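Local coordinates for protein N-acetylmuramoyl-L-alanine amidase (Peptoclostridium difficile, PDB 4RN7) that probably acts, through this Amidase_3 domain, as a zinc-dependent N-acetylmuramoyl-L-alanine amidase that cleaves the bond between N-acetylmuramic acid and L-alanine in peptidoglycan, at residues T97-S107 with L137-I145; G89-W98 with L146-E157. All blocks are in the same frame, centred on the assembly; numbering follows the deposited sequence.

Contact 1. Residues T97-S107 with L137-I145; sequences TWYRNKATDGS and LRESNMPAI
Arg100, just past strand 95-99, reaches over to the main-chain oxygens of Leu137, in helix 135-139, and Met142, in the loop beyond, joining the turn after strand 95-99 to the helix-to-strand connection before strand 144-151 in the mixed sheet of this Amidase_3 domain. The tight part is polar. The Arg100 side chain bends about CG-CD (chi3 57°), which brings the guanidinium edge-on to two carbonyls: NE and NH1 both bind Leu137 O, with NE 2.8 Å from that oxygen and above its carbonyl plane, whereas NH1 lies in that plane. NH1 also donates to Met142 O (3.0 Å) along a nearly straight bond, 165° at the hydrogen. Leu137 O and Met142 O are thus tied to one cation, and a salt bridge from NH2 to Asp105 OD2 holds the guanidinium from its own segment. Water 1 lies over one guanidinium face and links Arg100 N to Ala144 O.

Along the strands the packing turns apolar. On the Trp98 face Leu137 CD1 lies against Trp98 CB; on the other, which helix 107-122 covers, Thr97 CG2 meets Ile145 CB at 3.7 Å. The rim at Asp105, where the Pro143 ring packs, is more open to solvent: water 2 joins Asp105 OD2 to Asn141 O, and Arg100 NH2 also meets a sulfonate oxygen of a bound EPE molecule, probably from the crystallisation liquor. Asp105 OD1 forms an Asx turn with Ser107 N and accepts a hydrogen bond from Ser107 OG on its syn lone pair (2.6 Å); Ser107 OG in turn accepts one from Ala144 N at 3.1 Å.

Contact 2. Residues G89-W98 with L146-E157; sequences GNTATGIETW and LIECGFLTTPSE
Trp98 and Leu146 lie side by side and point the same way, with Leu146 CD2 over the six-membered ring, 4.1 Å from its centroid in a CH-pi contact. Glu148 crosses the same indole face, its carboxylate turned 69° from the ring, and OE2 comes within 3.1 Å of Trp98 CH2. Indole NE1 instead points in the ring plane to Glu96 OE2 (2.8 Å), which fixes the ring's rotation, while Arg127 forms a salt bridge with Glu96 OE1. On the other face of the sheet Thr97 runs alongside Ile147, and Ile95 CG2 touches Ile147 CG2 beneath helix 107-122.

Beyond the strands, Ala92 CB sits almost centrally over the Phe151 ring, 3.5 Å from its centroid. Thr154 OG1 donates to Ala92 O at 2.6 Å, in the carbonyl plane on a lone pair. Glu157 bends about CB-CG (chi2 -83°) so that OE1 accepts from both Gly94 N (3.0 Å) and Phe151 N, one oxygen that ties the loop before strand 95-99 to the end of strand 144-151.

Strands 95-98 and 146-149 form an antiparallel ladder whose Glu148 face lies next to His82, a zinc ligand, consistent with a place beside the zinc site of an Amidase_3 domain.

In the fold
Contacts 1 and 2 have centres 21 Å apart and share strands 95-99 and 144-151, antiparallel neighbours in the six-stranded mixed sheet. Contact 2 closes the larger loop of chain, from 89-98 to 146-157, and contact 1 is nested inside it; helix 107-122, strand 126-131 and the start of helix 135-139 lie between the segments of contact 1. Thr97 and Trp98 belong to both, and Leu137 CD2 packs on Leu146 N where the two meet. Contact 1 lies at the end of the pair where strand 95-99 leaves and strand 144-151 enters; contact 2 holds the paired strands and the loops at their other end, with the zinc site, formed by His12, Glu28 and His82, near its Glu148 face.

Contact 1. Residues T97-S107 with L137-I145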
loop_
_atom_site.group_PDB
_atom_site.type_symbol
_atom_site.label_atom_id
_atom_site.label_comp_id
_atom_site.label_asym_id
_atom_site.label_seq_id
_atom_site.Cartn_x
_atom_site.Cartn_y
_atom_site.Cartn_z
ATOM N N THR A 97 7.015 -3.632 4.196
ATOM C CA THR A 97 6.887 -2.605 3.161
ATOM C C THR A 97 8.043 -2.723 2.178
ATOM O O THR A 97 9.202 -2.797 2.588
ATOM C CB THR A 97 6.897 -1.220 3.801
ATOM O OG1 THR A 97 5.770 -1.097 4.675
ATOM C CG2 THR A 97 6.819 -0.130 2.726
ATOM N N TRP A 98 7.727 -2.769 0.886
ATOM C CA TRP A 98 8.729 -2.924 -0.162
ATOM C C TRP A 98 9.111 -1.582 -0.773
ATOM O O TRP A 98 8.300 -0.653 -0.802
ATOM C CB TRP A 98 8.176 -3.776 -1.302
ATOM C CG TRP A 98 7.769 -5.174 -0.944
ATOM C CD1 TRP A 98 7.901 -5.799 0.264
ATOM C CD2 TRP A 98 7.161 -6.124 -1.829
ATOM N NE1 TRP A 98 7.409 -7.089 0.178
ATOM C CE2 TRP A 98 6.944 -7.304 -1.095
ATOM C CE3 TRP A 98 6.771 -6.082 -3.176
ATOM C CZ2 TRP A 98 6.359 -8.444 -1.668
ATOM C CZ3 TRP A 98 6.190 -7.215 -3.739
ATOM C CH2 TRP A 98 5.994 -8.374 -2.989
ATOM N N TYR A 99 10.342 -1.505 -1.275
ATOM C CA TYR A 99 10.797 -0.384 -2.092
ATOM C C TYR A 99 11.705 -0.935 -3.195
ATOM O O TYR A 99 12.213 -2.051 -3.071
ATOM C CB TYR A 99 11.531 0.658 -1.242
ATOM C CG TYR A 99 12.763 0.137 -0.542
ATOM C CD1 TYR A 99 12.665 -0.551 0.656
ATOM C CD2 TYR A 99 14.029 0.350 -1.073
ATOM C CE1 TYR A 99 13.794 -1.026 1.306
ATOM C CE2 TYR A 99 15.161 -0.118 -0.429
ATOM C CZ TYR A 99 15.035 -0.807 0.755
ATOM O OH TYR A 99 16.165 -1.270 1.394
ATOM N N ARG A 100 11.907 -0.170 -4.270
ATOM C CA ARG A 100 12.666 -0.667 -5.426
ATOM C C ARG A 100 14.119 -0.966 -5.084
ATOM O O ARG A 100 14.694 -0.330 -4.202
ATOM C CB ARG A 100 12.593 0.306 -6.616
ATOM C CG ARG A 100 13.619 1.433 -6.592
ATOM C CD ARG A 100 13.552 2.318 -7.842
ATOM N NE ARG A 100 12.215 2.878 -8.020
ATOM C CZ ARG A 100 11.804 4.021 -7.473
ATOM N NH1 ARG A 100 10.563 4.447 -7.665
ATOM N NH2 ARG A 100 12.636 4.742 -6.725
ATOM N N ASN A 101 14.700 -1.941 -5.784
ATOM C CA ASN A 101 16.093 -2.323 -5.577
ATOM C C ASN A 101 17.052 -1.134 -5.529
ATOM O O ASN A 101 17.037 -0.289 -6.426
ATOM C CB ASN A 101 16.553 -3.276 -6.685
ATOM C CG ASN A 101 15.953 -4.666 -6.563
ATOM O OD1 ASN A 101 15.338 -5.013 -5.552
ATOM N ND2 ASN A 101 16.142 -5.476 -7.597
ATOM N N LYS A 102 17.881 -1.087 -4.482
ATOM C CA LYS A 102 18.954 -0.093 -4.356
ATOM C C LYS A 102 18.472 1.355 -4.471
ATOM O O LYS A 102 19.180 2.212 -5.003
ATOM C CB LYS A 102 20.049 -0.357 -5.395
ATOM C CG LYS A 102 20.799 -1.670 -5.204
ATOM C CD LYS A 102 21.775 -1.898 -6.349
ATOM C CE LYS A 102 22.884 -2.855 -5.952
ATOM N NZ LYS A 102 23.865 -3.021 -7.063
ATOM N N ALA A 103 17.275 1.624 -3.970
ATOM C CA ALA A 103 16.690 2.957 -4.089
ATOM C C ALA A 103 17.532 4.023 -3.386
ATOM O O ALA A 103 17.839 3.901 -2.197
ATOM C CB ALA A 103 15.272 2.957 -3.540
ATOM N N THR A 104 17.894 5.062 -4.133
ATOM C CA THR A 104 18.662 6.184 -3.600
ATOM C C THR A 104 17.811 7.454 -3.516
ATOM O O THR A 104 18.279 8.489 -3.039
ATOM C CB THR A 104 19.912 6.476 -4.470
ATOM O OG1 THR A 104 19.520 6.738 -5.825
ATOM C CG2 THR A 104 20.867 5.303 -4.451
ATOM N N ASP A 105 16.558 7.365 -3.964
ATOM C CA ASP A 105 15.708 8.543 -4.122
ATOM C C ASP A 105 14.874 8.895 -2.890
ATOM O O ASP A 105 14.122 9.875 -2.905
ATOM C CB ASP A 105 14.790 8.378 -5.341
ATOM C CG ASP A 105 13.638 7.399 -5.096
ATOM O OD1 ASP A 105 13.727 6.554 -4.178
ATOM O OD2 ASP A 105 12.633 7.464 -5.838
ATOM N N GLY A 106 14.994 8.102 -1.833
ATOM C CA GLY A 106 14.219 8.355 -0.630
ATOM C C GLY A 106 13.122 7.331 -0.402
ATOM O O GLY A 106 12.433 7.372 0.621
ATOM N N SER A 107 12.957 6.419 -1.359
ATOM C CA SER A 107 12.006 5.314 -1.229
ATOM C C SER A 107 12.277 4.465 0.012
ATOM O O SER A 107 11.344 4.021 0.691
ATOM C CB SER A 107 12.056 4.415 -2.468
ATOM O OG SER A 107 11.610 5.101 -3.624
ATOM N N LEU A 137 7.026 -0.397 -8.695
ATOM C CA LEU A 137 8.058 0.311 -7.956
ATOM C C LEU A 137 9.216 0.655 -8.880
ATOM O O LEU A 137 9.736 1.777 -8.860
ATOM C CB LEU A 137 8.581 -0.559 -6.809
ATOM C CG LEU A 137 7.542 -1.039 -5.792
ATOM C CD1 LEU A 137 8.207 -1.847 -4.677
ATOM C CD2 LEU A 137 6.772 0.132 -5.212
ATOM N N ARG A 138 9.626 -0.330 -9.673
ATOM C CA ARG A 138 10.800 -0.204 -10.526
ATOM C C ARG A 138 10.669 0.898 -11.572
ATOM O O ARG A 138 11.629 1.641 -11.820
ATOM C CB ARG A 138 11.089 -1.543 -11.204
ATOM C CG ARG A 138 12.376 -1.555 -11.999
ATOM C CD ARG A 138 12.544 -2.850 -12.769
ATOM N NE ARG A 138 11.571 -2.961 -13.852
ATOM C CZ ARG A 138 10.708 -3.963 -13.979
ATOM N NH1 ARG A 138 10.697 -4.947 -13.089
ATOM N NH2 ARG A 138 9.857 -3.988 -14.996
ATOM N N GLU A 139 9.487 1.008 -12.175
ATOM C CA GLU A 139 9.299 1.907 -13.309
ATOM C C GLU A 139 8.624 3.231 -12.956
ATOM O O GLU A 139 8.432 4.074 -13.832
ATOM C CB GLU A 139 8.532 1.202 -14.434
ATOM C CG GLU A 139 9.186 -0.091 -14.925
ATOM C CD GLU A 139 10.522 0.132 -15.603
ATOM O OE1 GLU A 139 10.814 1.277 -15.997
ATOM O OE2 GLU A 139 11.287 -0.845 -15.743
ATOM N N SER A 140 8.279 3.426 -11.681
ATOM C CA SER A 140 7.785 4.736 -11.242
ATOM C C SER A 140 8.943 5.710 -10.965
ATOM O O SER A 140 10.047 5.290 -10.592
ATOM C CB SER A 140 6.865 4.597 -10.025
ATOM O OG SER A 140 7.442 3.746 -9.055
ATOM N N ASN A 141 8.690 7.004 -11.161
ATOM C CA ASN A 141 9.739 8.019 -11.123
ATOM C C ASN A 141 9.906 8.770 -9.806
ATOM O O ASN A 141 10.762 9.653 -9.698
ATOM C CB ASN A 141 9.508 9.049 -12.243
ATOM C CG ASN A 141 9.663 8.458 -13.618
ATOM O OD1 ASN A 141 10.429 7.518 -13.813
ATOM N ND2 ASN A 141 8.940 9.010 -14.589
HETATM N N MSE A 142 9.092 8.439 -8.814
HETATM C CA MSE A 142 9.138 9.153 -7.552
HETATM C C MSE A 142 9.317 8.136 -6.442
HETATM O O MSE A 142 9.210 6.931 -6.706
HETATM C CB MSE A 142 7.854 9.971 -7.361
HETATM C CG MSE A 142 6.597 9.180 -7.038
HETATM SE SE MSE A 142 5.834 8.046 -8.442
HETATM C CE MSE A 142 5.613 9.378 -9.844
ATOM N N PRO A 143 9.606 8.605 -5.211
ATOM C CA PRO A 143 9.630 7.661 -4.087
ATOM C C PRO A 143 8.363 6.806 -4.034
ATOM O O PRO A 143 7.247 7.338 -4.061
ATOM C CB PRO A 143 9.730 8.576 -2.868
ATOM C CG PRO A 143 10.543 9.737 -3.364
ATOM C CD PRO A 143 10.076 9.944 -4.806
ATOM N N ALA A 144 8.553 5.485 -3.986
ATOM C CA ALA A 144 7.464 4.530 -4.158
ATOM C C ALA A 144 7.624 3.352 -3.200
ATOM O O ALA A 144 8.724 2.793 -3.071
ATOM C CB ALA A 144 7.434 4.024 -5.595
ATOM N N ILE A 145 6.528 2.970 -2.547
ATOM C CA ILE A 145 6.526 1.808 -1.663
ATOM C C ILE A 145 5.315 0.930 -1.961
ATOM O O ILE A 145 4.330 1.392 -2.555
ATOM C CB ILE A 145 6.524 2.199 -0.162
ATOM C CG1 ILE A 145 5.256 2.995 0.198
ATOM C CG2 ILE A 145 7.799 2.976 0.183
ATOM C CD1 ILE A 145 5.092 3.267 1.696
HETATM O O HOH W 1 10.738 2.420 -4.724
HETATM O O HOH W 2 12.708 9.459 -7.619
#

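Contact 2. Residues G89-W98 with L146-E157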
loop_
_atom_site.group_PDB
_atom_site.type_symbol
_atom_site.label_atom_id
_atom_site.label_comp_id
_atom_site.label_asym_id
_atom_site.label_seq_id
_atom_site.Cartn_x
_atom_site.Cartn_y
_atom_site.Cartn_z
ATOM N N GLY A 89 1.669 -22.361 2.571
ATOM C CA GLY A 89 1.525 -22.184 4.004
ATOM C C GLY A 89 0.309 -21.360 4.356
ATOM O O GLY A 89 -0.280 -20.723 3.486
ATOM N N ASN A 90 -0.069 -21.375 5.631
ATOM C CA ASN A 90 -1.237 -20.630 6.082
ATOM C C ASN A 90 -1.026 -20.091 7.493
ATOM O O ASN A 90 -1.989 -19.930 8.253
ATOM C CB ASN A 90 -2.469 -21.537 6.054
ATOM C CG ASN A 90 -2.334 -22.733 6.997
ATOM O OD1 ASN A 90 -1.239 -23.046 7.474
ATOM N ND2 ASN A 90 -3.447 -23.405 7.266
ATOM N N THR A 91 0.235 -19.810 7.832
ATOM C CA THR A 91 0.599 -19.430 9.196
ATOM C C THR A 91 1.283 -18.065 9.334
ATOM O O THR A 91 1.232 -17.469 10.400
ATOM C CB THR A 91 1.474 -20.528 9.883
ATOM O OG1 THR A 91 2.735 -20.647 9.209
ATOM C CG2 THR A 91 0.759 -21.869 9.867
ATOM N N ALA A 92 1.890 -17.548 8.265
ATOM C CA ALA A 92 2.658 -16.298 8.374
ATOM C C ALA A 92 1.811 -15.104 8.821
ATOM O O ALA A 92 0.635 -15.014 8.475
ATOM C CB ALA A 92 3.340 -15.973 7.056
ATOM N N THR A 93 2.406 -14.181 9.581
ATOM C CA THR A 93 1.684 -12.968 9.978
ATOM C C THR A 93 2.534 -11.713 9.886
ATOM O O THR A 93 3.762 -11.790 9.873
ATOM C CB THR A 93 1.168 -13.048 11.420
ATOM O OG1 THR A 93 2.274 -13.260 12.305
ATOM C CG2 THR A 93 0.160 -14.169 11.566
ATOM N N GLY A 94 1.877 -10.562 9.811
ATOM C CA GLY A 94 2.582 -9.300 9.925
ATOM C C GLY A 94 2.619 -8.486 8.645
ATOM O O GLY A 94 2.197 -8.938 7.578
ATOM N N ILE A 95 3.155 -7.278 8.760
ATOM C CA ILE A 95 3.179 -6.344 7.649
ATOM C C ILE A 95 4.628 -6.028 7.278
ATOM O O ILE A 95 5.479 -5.893 8.164
ATOM C CB ILE A 95 2.444 -5.062 8.063
ATOM C CG1 ILE A 95 0.941 -5.351 8.203
ATOM C CG2 ILE A 95 2.669 -3.932 7.056
ATOM C CD1 ILE A 95 0.110 -4.135 8.566
ATOM N N GLU A 96 4.909 -5.923 5.980
ATOM C CA GLU A 96 6.229 -5.497 5.524
ATOM C C GLU A 96 6.019 -4.477 4.424
ATOM O O GLU A 96 4.965 -4.456 3.788
ATOM C CB GLU A 96 7.046 -6.677 4.984
ATOM C CG GLU A 96 6.358 -7.470 3.879
ATOM C CD GLU A 96 7.135 -8.714 3.500
ATOM O OE1 GLU A 96 7.525 -9.467 4.414
ATOM O OE2 GLU A 96 7.365 -8.944 2.294
ATOM N N THR A 97 7.015 -3.632 4.196
ATOM C CA THR A 97 6.887 -2.605 3.161
ATOM C C THR A 97 8.043 -2.723 2.178
ATOM O O THR A 97 9.202 -2.797 2.588
ATOM C CB THR A 97 6.897 -1.220 3.801
ATOM O OG1 THR A 97 5.770 -1.097 4.675
ATOM C CG2 THR A 97 6.819 -0.130 2.726
ATOM N N TRP A 98 7.727 -2.769 0.886
ATOM C CA TRP A 98 8.729 -2.924 -0.162
ATOM C C TRP A 98 9.111 -1.582 -0.773
ATOM O O TRP A 98 8.300 -0.653 -0.802
ATOM C CB TRP A 98 8.176 -3.776 -1.302
ATOM C CG TRP A 98 7.769 -5.174 -0.944
ATOM C CD1 TRP A 98 7.901 -5.799 0.264
ATOM C CD2 TRP A 98 7.161 -6.124 -1.829
ATOM N NE1 TRP A 98 7.409 -7.089 0.178
ATOM C CE2 TRP A 98 6.944 -7.304 -1.095
ATOM C CE3 TRP A 98 6.771 -6.082 -3.176
ATOM C CZ2 TRP A 98 6.359 -8.444 -1.668
ATOM C CZ3 TRP A 98 6.190 -7.215 -3.739
ATOM C CH2 TRP A 98 5.994 -8.374 -2.989
ATOM N N LEU A 146 5.400 -0.339 -1.566
ATOM C CA LEU A 146 4.268 -1.247 -1.667
ATOM C C LEU A 146 4.133 -1.856 -0.289
ATOM O O LEU A 146 5.087 -2.434 0.227
ATOM C CB LEU A 146 4.514 -2.344 -2.720
ATOM C CG LEU A 146 3.408 -3.396 -2.926
ATOM C CD1 LEU A 146 3.421 -3.910 -4.357
ATOM C CD2 LEU A 146 3.530 -4.576 -1.947
ATOM N N ILE A 147 2.957 -1.694 0.313
ATOM C CA ILE A 147 2.734 -2.239 1.642
ATOM C C ILE A 147 1.975 -3.549 1.536
ATOM O O ILE A 147 0.880 -3.574 0.975
ATOM C CB ILE A 147 1.927 -1.274 2.520
ATOM C CG1 ILE A 147 2.521 0.136 2.449
ATOM C CG2 ILE A 147 1.947 -1.754 3.983
ATOM C CD1 ILE A 147 1.629 1.218 3.042
ATOM N N GLU A 148 2.551 -4.620 2.097
ATOM C CA GLU A 148 1.892 -5.926 2.157
ATOM C C GLU A 148 1.168 -5.986 3.496
ATOM O O GLU A 148 1.783 -6.239 4.534
ATOM C CB GLU A 148 2.906 -7.073 2.053
ATOM C CG GLU A 148 3.621 -7.170 0.679
ATOM C CD GLU A 148 2.739 -7.747 -0.414
ATOM O OE1 GLU A 148 1.523 -7.888 -0.198
ATOM O OE2 GLU A 148 3.250 -8.059 -1.509
ATOM N N CYS A 149 -0.142 -5.760 3.459
ATOM C CA CYS A 149 -0.895 -5.421 4.666
ATOM C C CYS A 149 -1.377 -6.622 5.481
ATOM O O CYS A 149 -2.474 -6.587 6.049
ATOM C CB CYS A 149 -2.089 -4.539 4.318
ATOM S SG CYS A 149 -1.614 -2.916 3.644
ATOM N N GLY A 150 -0.569 -7.675 5.541
ATOM C CA GLY A 150 -0.939 -8.855 6.312
ATOM C C GLY A 150 -1.109 -10.012 5.349
ATOM O O GLY A 150 -1.207 -9.791 4.140
ATOM N N PHE A 151 -1.131 -11.232 5.873
ATOM C CA PHE A 151 -1.220 -12.433 5.045
ATOM C C PHE A 151 -2.653 -12.905 4.873
ATOM O O PHE A 151 -3.241 -13.449 5.793
ATOM C CB PHE A 151 -0.373 -13.556 5.654
ATOM C CG PHE A 151 1.094 -13.424 5.352
ATOM C CD1 PHE A 151 1.865 -12.478 6.008
ATOM C CD2 PHE A 151 1.689 -14.215 4.382
ATOM C CE1 PHE A 151 3.224 -12.335 5.711
ATOM C CE2 PHE A 151 3.035 -14.072 4.073
ATOM C CZ PHE A 151 3.802 -13.130 4.740
ATOM N N LEU A 152 -3.226 -12.714 3.688
ATOM C CA LEU A 152 -4.601 -13.155 3.479
ATOM C C LEU A 152 -4.709 -14.670 3.546
ATOM O O LEU A 152 -5.780 -15.213 3.811
ATOM C CB LEU A 152 -5.142 -12.641 2.137
ATOM C CG LEU A 152 -6.593 -13.029 1.838
ATOM C CD1 LEU A 152 -7.526 -12.446 2.881
ATOM C CD2 LEU A 152 -6.973 -12.534 0.448
ATOM N N THR A 153 -3.590 -15.357 3.328
ATOM C CA THR A 153 -3.547 -16.820 3.406
ATOM C C THR A 153 -3.551 -17.406 4.838
ATOM O O THR A 153 -3.663 -18.621 5.019
ATOM C CB THR A 153 -2.348 -17.384 2.596
ATOM O OG1 THR A 153 -1.134 -16.709 2.975
ATOM C CG2 THR A 153 -2.590 -17.191 1.098
ATOM N N THR A 154 -3.433 -16.537 5.840
ATOM C CA THR A 154 -3.442 -16.955 7.245
ATOM C C THR A 154 -4.777 -16.532 7.852
ATOM O O THR A 154 -5.078 -15.335 7.918
ATOM C CB THR A 154 -2.290 -16.299 8.017
ATOM O OG1 THR A 154 -1.043 -16.729 7.462
ATOM C CG2 THR A 154 -2.329 -16.709 9.487
ATOM N N PRO A 155 -5.595 -17.513 8.260
ATOM C CA PRO A 155 -6.948 -17.235 8.761
ATOM C C PRO A 155 -7.026 -16.146 9.834
ATOM O O PRO A 155 -7.908 -15.305 9.731
ATOM C CB PRO A 155 -7.392 -18.583 9.322
ATOM C CG PRO A 155 -6.702 -19.582 8.439
ATOM C CD PRO A 155 -5.333 -18.963 8.183
ATOM N N SER A 156 -6.150 -16.152 10.841
ATOM C CA SER A 156 -6.148 -15.037 11.797
ATOM C C SER A 156 -5.969 -13.655 11.139
ATOM O O SER A 156 -6.647 -12.688 11.517
ATOM C CB SER A 156 -5.095 -15.253 12.896
ATOM O OG SER A 156 -3.780 -15.083 12.382
ATOM N N GLU A 157 -5.079 -13.556 10.148
ATOM C CA GLU A 157 -4.780 -12.276 9.521
ATOM C C GLU A 157 -5.986 -11.829 8.708
ATOM O O GLU A 157 -6.329 -10.647 8.671
ATOM C CB GLU A 157 -3.604 -12.417 8.557
ATOM C CG GLU A 157 -2.280 -12.735 9.187
ATOM C CD GLU A 157 -1.606 -11.499 9.706
ATOM O OE1 GLU A 157 -0.935 -10.807 8.904
ATOM O OE2 GLU A 157 -1.758 -11.223 10.912
HETATM O O HOH W 3 3.050 -8.765 4.918
#